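Long-range contacts in periplasmic zinc-binding protein troA (Treponema pallidum, PDB 1K0F), which binds zinc with high affinity in the periplasm and delivers it to the membrane permease of the TroABC ABC transporter: residues 203-207 and 231-237; 211-215 and 270-275. One frame throughout, in Å; residues are numbered along the deposited sequence.

Contact 1. Residues 203-207 and 231-237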
ATOM      1  N   ALA A 203     -22.061   3.454  -8.813  1.00 38.23           N
ATOM      2  CA  ALA A 203     -23.166   2.706  -8.235  1.00 37.45           C
ATOM      3  C   ALA A 203     -23.833   1.872  -9.323  1.00 37.11           C
ATOM      4  O   ALA A 203     -23.943   0.654  -9.206  1.00 36.73           O
ATOM      5  CB  ALA A 203     -24.167   3.660  -7.609  1.00 37.60           C
ATOM      6  N   ALA A 204     -24.279   2.533 -10.386  1.00 36.68           N
ATOM      7  CA  ALA A 204     -24.922   1.822 -11.482  1.00 36.40           C
ATOM      8  C   ALA A 204     -23.950   0.827 -12.101  1.00 36.18           C
ATOM      9  O   ALA A 204     -24.325  -0.292 -12.416  1.00 36.15           O
ATOM     10  CB  ALA A 204     -25.410   2.808 -12.541  1.00 37.20           C
ATOM     11  N   PHE A 205     -22.699   1.242 -12.270  1.00 36.45           N
ATOM     12  CA  PHE A 205     -21.683   0.385 -12.858  1.00 36.00           C
ATOM     13  C   PHE A 205     -21.668  -0.958 -12.155  1.00 35.91           C
ATOM     14  O   PHE A 205     -21.660  -2.007 -12.790  1.00 35.24           O
ATOM     15  CB  PHE A 205     -20.313   1.023 -12.727  1.00 36.02           C
ATOM     16  CG  PHE A 205     -19.201   0.047 -12.854  1.00 37.87           C
ATOM     17  CD1 PHE A 205     -18.948  -0.573 -14.080  1.00 38.04           C
ATOM     18  CD2 PHE A 205     -18.411  -0.269 -11.755  1.00 40.05           C
ATOM     19  CE1 PHE A 205     -17.916  -1.498 -14.217  1.00 38.57           C
ATOM     20  CE2 PHE A 205     -17.369  -1.196 -11.867  1.00 41.41           C
ATOM     21  CZ  PHE A 205     -17.120  -1.816 -13.111  1.00 39.96           C
ATOM     22  N   ILE A 206     -21.678  -0.899 -10.831  1.00 36.93           N
ATOM     23  CA  ILE A 206     -21.663  -2.084  -9.987  1.00 37.73           C
ATOM     24  C   ILE A 206     -23.002  -2.824 -10.094  1.00 39.38           C
ATOM     25  O   ILE A 206     -23.059  -4.049  -9.968  1.00 39.75           O
ATOM     26  CB  ILE A 206     -21.391  -1.692  -8.507  1.00 36.46           C
ATOM     27  CG1 ILE A 206     -20.018  -1.037  -8.386  1.00 33.93           C
ATOM     28  CG2 ILE A 206     -21.444  -2.919  -7.613  1.00 37.92           C
ATOM     29  CD1 ILE A 206     -19.898  -0.124  -7.189  1.00 34.00           C
ATOM     30  N   ALA A 207     -24.077  -2.080 -10.336  1.00 40.68           N
ATOM     31  CA  ALA A 207     -25.402  -2.689 -10.452  1.00 41.97           C
ATOM     32  C   ALA A 207     -25.593  -3.308 -11.835  1.00 41.95           C
ATOM     33  O   ALA A 207     -26.274  -4.323 -11.987  1.00 42.49           O
ATOM     34  CB  ALA A 207     -26.477  -1.649 -10.196  1.00 43.11           C
ATOM     35  N   ALA A 231     -26.289   3.212  -2.709  1.00 28.06           N
ATOM     36  CA  ALA A 231     -26.590   3.777  -4.014  1.00 28.41           C
ATOM     37  C   ALA A 231     -26.780   2.599  -4.963  1.00 29.18           C
ATOM     38  O   ALA A 231     -27.658   2.613  -5.824  1.00 29.24           O
ATOM     39  CB  ALA A 231     -25.450   4.656  -4.477  1.00 25.00           C
ATOM     40  N   VAL A 232     -25.965   1.565  -4.788  1.00 29.84           N
ATOM     41  CA  VAL A 232     -26.083   0.385  -5.620  1.00 31.82           C
ATOM     42  C   VAL A 232     -27.428  -0.239  -5.303  1.00 33.64           C
ATOM     43  O   VAL A 232     -28.178  -0.608  -6.198  1.00 33.29           O
ATOM     44  CB  VAL A 232     -24.982  -0.629  -5.309  1.00 32.55           C
ATOM     45  CG1 VAL A 232     -25.084  -1.806  -6.264  1.00 33.64           C
ATOM     46  CG2 VAL A 232     -23.626   0.027  -5.440  1.00 31.80           C
ATOM     47  N   GLN A 233     -27.725  -0.350  -4.010  1.00 36.77           N
ATOM     48  CA  GLN A 233     -28.987  -0.918  -3.551  1.00 40.13           C
ATOM     49  C   GLN A 233     -30.168  -0.200  -4.195  1.00 40.92           C
ATOM     50  O   GLN A 233     -31.117  -0.830  -4.669  1.00 39.78           O
ATOM     51  CB  GLN A 233     -29.095  -0.795  -2.032  1.00 43.51           C
ATOM     52  CG  GLN A 233     -29.419  -2.095  -1.315  1.00 48.39           C
ATOM     53  CD  GLN A 233     -28.228  -2.641  -0.561  1.00 51.33           C
ATOM     54  OE1 GLN A 233     -28.371  -3.191   0.533  1.00 53.37           O
ATOM     55  NE2 GLN A 233     -27.036  -2.486  -1.139  1.00 52.01           N
ATOM     56  N   ALA A 234     -30.100   1.128  -4.197  1.00 41.53           N
ATOM     57  CA  ALA A 234     -31.139   1.958  -4.775  1.00 41.54           C
ATOM     58  C   ALA A 234     -31.127   1.794  -6.292  1.00 42.70           C
ATOM     59  O   ALA A 234     -31.889   2.447  -7.003  1.00 44.46           O
ATOM     60  CB  ALA A 234     -30.905   3.406  -4.399  1.00 41.64           C
ATOM     61  N   ARG A 235     -30.254   0.919  -6.784  1.00 42.61           N
ATOM     62  CA  ARG A 235     -30.154   0.656  -8.215  1.00 42.38           C
ATOM     63  C   ARG A 235     -30.563  -0.775  -8.580  1.00 40.19           C
ATOM     64  O   ARG A 235     -30.399  -1.206  -9.722  1.00 40.18           O
ATOM     65  CB  ARG A 235     -28.729   0.921  -8.695  1.00 46.16           C
ATOM     66  CG  ARG A 235     -28.263   2.350  -8.478  1.00 51.18           C
ATOM     67  CD  ARG A 235     -28.187   3.122  -9.789  1.00 55.21           C
ATOM     68  NE  ARG A 235     -27.239   4.233  -9.717  1.00 58.76           N
ATOM     69  CZ  ARG A 235     -27.287   5.308 -10.502  1.00 60.24           C
ATOM     70  NH1 ARG A 235     -28.235   5.427 -11.424  1.00 60.65           N
ATOM     71  NH2 ARG A 235     -26.382   6.268 -10.364  1.00 60.27           N
ATOM     72  N   GLY A 236     -31.079  -1.511  -7.599  1.00 37.89           N
ATOM     73  CA  GLY A 236     -31.524  -2.877  -7.839  1.00 34.79           C
ATOM     74  C   GLY A 236     -30.532  -3.985  -7.542  1.00 32.76           C
ATOM     75  O   GLY A 236     -30.775  -5.143  -7.886  1.00 31.78           O
ATOM     76  N   HIS A 237     -29.429  -3.643  -6.887  1.00 31.80           N
ATOM     77  CA  HIS A 237     -28.400  -4.621  -6.566  1.00 27.87           C
ATOM     78  C   HIS A 237     -27.870  -4.482  -5.147  1.00 26.43           C
ATOM     79  O   HIS A 237     -27.546  -3.382  -4.699  1.00 24.80           O
ATOM     80  CB  HIS A 237     -27.240  -4.484  -7.555  1.00 28.69           C
ATOM     81  CG  HIS A 237     -26.088  -5.398  -7.269  1.00 28.29           C
ATOM     82  ND1 HIS A 237     -26.245  -6.749  -7.043  1.00 28.67           N
ATOM     83  CD2 HIS A 237     -24.763  -5.151  -7.149  1.00 27.51           C
ATOM     84  CE1 HIS A 237     -25.068  -7.295  -6.796  1.00 27.35           C
ATOM     85  NE2 HIS A 237     -24.153  -6.346  -6.855  1.00 26.12           N
TER
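Ala203 and Ala231 meet methyl to methyl, CB to CB 3.5 Å, and their small side chains let the two helices lie close: the CA atoms of Ala203 and Val232 are 4.6 Å apart. The apolar contacts continue along Val232. Its CG1, set anti to the backbone N (chi1 -176°), meets Ile206 CG2 at 4.0 Å, the two side chains crossing at about a right angle, while CG2 lies against the backbone of Ala203.

The second kind of contact is alkyl and methyl packing around Arg235. Ala207 CB touches Arg235 CB at 3.7 Å, and the arginine chain, bent at chi2, carries the guanidinium back along helix 196-208, where Ala204 CB sits over one face and Ala203 CB at the edge. Arg235 NH2 makes a weak hydrogen bond to Gln200 O, one turn before Ala204 in that helix.

His237 supplies the third. Its CB packs on Ala207 CA at 3.9 Å and its CD2 approaches Ile206 O at 3.5 Å, whereas the polar end of the ring has its partner at Leu211.

The pair thus joins helix 196-208 to the end of helix 225-233 and the turn after it. Ile206 also touches Leu228 of the latter helix and, on strand 163-166, Val165.

Contact 2. Residues 211-215 and 270-275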
ATOM      1  N   LEU A 211     -21.914  -6.647  -9.288  1.00 35.19           N
ATOM      2  CA  LEU A 211     -20.785  -7.083  -8.460  1.00 32.95           C
ATOM      3  C   LEU A 211     -21.195  -7.770  -7.163  1.00 30.13           C
ATOM      4  O   LEU A 211     -21.890  -7.189  -6.331  1.00 29.48           O
ATOM      5  CB  LEU A 211     -19.886  -5.897  -8.101  1.00 35.07           C
ATOM      6  CG  LEU A 211     -19.182  -5.097  -9.199  1.00 34.92           C
ATOM      7  CD1 LEU A 211     -17.913  -4.490  -8.629  1.00 34.36           C
ATOM      8  CD2 LEU A 211     -18.857  -5.987 -10.396  1.00 37.47           C
ATOM      9  N   PRO A 212     -20.739  -9.016  -6.960  1.00 26.57           N
ATOM     10  CA  PRO A 212     -21.120  -9.695  -5.721  1.00 23.87           C
ATOM     11  C   PRO A 212     -20.657  -8.875  -4.534  1.00 22.00           C
ATOM     12  O   PRO A 212     -21.313  -8.844  -3.505  1.00 21.89           O
ATOM     13  CB  PRO A 212     -20.402 -11.044  -5.804  1.00 24.13           C
ATOM     14  CG  PRO A 212     -19.323 -10.841  -6.811  1.00 24.52           C
ATOM     15  CD  PRO A 212     -19.856  -9.847  -7.794  1.00 26.00           C
ATOM     16  N   ALA A 213     -19.530  -8.188  -4.690  1.00 20.68           N
ATOM     17  CA  ALA A 213     -19.032  -7.392  -3.589  1.00 20.81           C
ATOM     18  C   ALA A 213     -18.091  -6.253  -3.955  1.00 19.96           C
ATOM     19  O   ALA A 213     -17.373  -6.306  -4.943  1.00 19.72           O
ATOM     20  CB  ALA A 213     -18.348  -8.312  -2.565  1.00 20.73           C
ATOM     21  N   ILE A 214     -18.124  -5.216  -3.126  1.00 20.00           N
ATOM     22  CA  ILE A 214     -17.268  -4.048  -3.253  1.00 18.75           C
ATOM     23  C   ILE A 214     -16.509  -4.090  -1.925  1.00 17.71           C
ATOM     24  O   ILE A 214     -16.937  -4.785  -1.009  1.00 17.45           O
ATOM     25  CB  ILE A 214     -18.101  -2.735  -3.374  1.00 19.02           C
ATOM     26  CG1 ILE A 214     -19.197  -2.685  -2.308  1.00 17.45           C
ATOM     27  CG2 ILE A 214     -18.733  -2.649  -4.761  1.00 16.84           C
ATOM     28  CD1 ILE A 214     -19.769  -1.305  -2.093  1.00 19.96           C
ATOM     29  N   PHE A 215     -15.400  -3.364  -1.803  1.00 17.58           N
ATOM     30  CA  PHE A 215     -14.635  -3.417  -0.561  1.00 16.65           C
ATOM     31  C   PHE A 215     -14.348  -2.115   0.163  1.00 15.31           C
ATOM     32  O   PHE A 215     -14.213  -1.055  -0.436  1.00 12.69           O
ATOM     33  CB  PHE A 215     -13.310  -4.130  -0.808  1.00 20.21           C
ATOM     34  CG  PHE A 215     -13.473  -5.519  -1.335  1.00 24.36           C
ATOM     35  CD1 PHE A 215     -13.994  -5.735  -2.606  1.00 26.00           C
ATOM     36  CD2 PHE A 215     -13.160  -6.615  -0.544  1.00 27.85           C
ATOM     37  CE1 PHE A 215     -14.208  -7.025  -3.081  1.00 29.54           C
ATOM     38  CE2 PHE A 215     -13.372  -7.918  -1.010  1.00 30.68           C
ATOM     39  CZ  PHE A 215     -13.898  -8.122  -2.282  1.00 30.00           C
ATOM     40  N   THR A 270      -9.587 -12.027   0.898  1.00 20.59           N
ATOM     41  CA  THR A 270     -10.851 -11.312   1.024  1.00 20.49           C
ATOM     42  C   THR A 270     -11.544 -11.019  -0.301  1.00 21.21           C
ATOM     43  O   THR A 270     -12.746 -11.250  -0.449  1.00 19.28           O
ATOM     44  CB  THR A 270     -10.635  -9.983   1.759  1.00 19.53           C
ATOM     45  OG1 THR A 270     -10.309 -10.256   3.127  1.00 20.57           O
ATOM     46  CG2 THR A 270     -11.887  -9.114   1.692  1.00 19.89           C
ATOM     47  N   ILE A 271     -10.777 -10.526  -1.269  1.00 21.64           N
ATOM     48  CA  ILE A 271     -11.331 -10.160  -2.566  1.00 23.79           C
ATOM     49  C   ILE A 271     -11.894 -11.323  -3.366  1.00 25.93           C
ATOM     50  O   ILE A 271     -13.107 -11.396  -3.581  1.00 26.41           O
ATOM     51  CB  ILE A 271     -10.291  -9.409  -3.418  1.00 23.32           C
ATOM     52  CG1 ILE A 271     -10.008  -8.040  -2.794  1.00 20.52           C
ATOM     53  CG2 ILE A 271     -10.804  -9.222  -4.848  1.00 25.68           C
ATOM     54  CD1 ILE A 271      -8.879  -7.310  -3.450  1.00 16.92           C
ATOM     55  N   VAL A 272     -11.023 -12.217  -3.824  1.00 28.59           N
ATOM     56  CA  VAL A 272     -11.484 -13.371  -4.590  1.00 31.17           C
ATOM     57  C   VAL A 272     -12.594 -14.074  -3.800  1.00 31.96           C
ATOM     58  O   VAL A 272     -13.644 -14.411  -4.352  1.00 31.21           O
ATOM     59  CB  VAL A 272     -10.325 -14.371  -4.895  1.00 31.33           C
ATOM     60  CG1 VAL A 272      -9.277 -13.700  -5.757  1.00 30.51           C
ATOM     61  CG2 VAL A 272      -9.704 -14.881  -3.613  1.00 32.51           C
ATOM     62  N   ALA A 273     -12.368 -14.281  -2.507  1.00 32.85           N
ATOM     63  CA  ALA A 273     -13.377 -14.916  -1.681  1.00 35.30           C
ATOM     64  C   ALA A 273     -14.683 -14.176  -1.939  1.00 37.22           C
ATOM     65  O   ALA A 273     -15.649 -14.744  -2.453  1.00 38.31           O
ATOM     66  CB  ALA A 273     -13.000 -14.810  -0.215  1.00 33.73           C
ATOM     67  N   ALA A 274     -14.686 -12.889  -1.618  1.00 38.53           N
ATOM     68  CA  ALA A 274     -15.866 -12.059  -1.789  1.00 40.21           C
ATOM     69  C   ALA A 274     -16.270 -11.860  -3.243  1.00 41.87           C
ATOM     70  O   ALA A 274     -17.190 -11.096  -3.522  1.00 43.52           O
ATOM     71  CB  ALA A 274     -15.640 -10.706  -1.133  1.00 39.06           C
ATOM     72  N   LEU A 275     -15.613 -12.542  -4.174  1.00 42.31           N
ATOM     73  CA  LEU A 275     -15.954 -12.339  -5.577  1.00 44.21           C
ATOM     74  C   LEU A 275     -16.254 -13.570  -6.431  1.00 45.91           C
ATOM     75  O   LEU A 275     -16.845 -13.446  -7.505  1.00 45.56           O
ATOM     76  CB  LEU A 275     -14.849 -11.521  -6.259  1.00 43.53           C
ATOM     77  CG  LEU A 275     -14.837  -9.996  -6.071  1.00 42.47           C
ATOM     78  CD1 LEU A 275     -13.985  -9.361  -7.162  1.00 40.14           C
ATOM     79  CD2 LEU A 275     -16.254  -9.446  -6.118  1.00 40.33           C
TER
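The Phe215 ring pushes in among Thr270 and Ile271 at the end of helix 260-273 and Ala274 just after it, and Phe215 accounts for the largest share of the buried surface. Ile271 CG1 makes a CH-pi contact over one face, 4.0 Å from the ring centroid and 18° off its normal. The rim is engaged as well: Thr270 CG2 reaches CE2 of Phe215 at 3.3 Å, near the ring plane, and Ala274 CB comes obliquely to within 3.3 Å of Phe215 CZ. Phe215 CG stands anti to the carbonyl carbon (chi1 -58°), which carries the ring towards the helix end. The polar branch of Thr270 is engaged within its helix, OG1 bonding to His266 O.

Strand 213-217 runs parallel to strand 240-245 and is also bonded to strand 163-166 through the backbones of Phe215 and Val165. Helix 260-273 packs on these strands, Ile271 and Phe215 both touching Leu164 and Leu245, in keeping with the alpha/beta lobe architecture of the solute-binding protein 9 family. The Phe215 side chain is about 10 Å from that of His168, which binds zinc in the loaded protein.

Aliphatic packing carries the contact past the helix, where Ala274 is the first residue to leave helical angles. Leu275 CD2 lies 3.4 Å from Pro212 CG, the two side chains crossing at about a right angle, and it also comes 3.5 Å from Ala213 O. Ala213 CB packs against Ala274 CB at 3.9 Å and lies close to the carbonyl oxygen of the same residue. The carbonyl oxygen of Leu275 accepts a hydrogen bond from Arg161 NH1, and Arg161 also touches Pro212.

The centres of contacts 1 and 2 lie 15 Å apart, on the same side of the chain's centre, and their segments alternate along the sequence: 203-207, 211-215, 231-237, 270-275. Helix 196-208, strand 213-217 and helix 225-233 follow one another in the chain. Probable hydrogen bonds join the two contacts, Ile206 O to Leu211 N at 2.9 Å and His237 NE2 to Leu211 O, while Ile206 CD1 packs on Ile214 CG2 at 3.7 Å. Contact 1 is away from the zinc ligands; contact 2 comes nearer. Contact 1 joins helix 196-208 to helix 225-233, and contact 2 joins strand 213-217 to the end of helix 260-273.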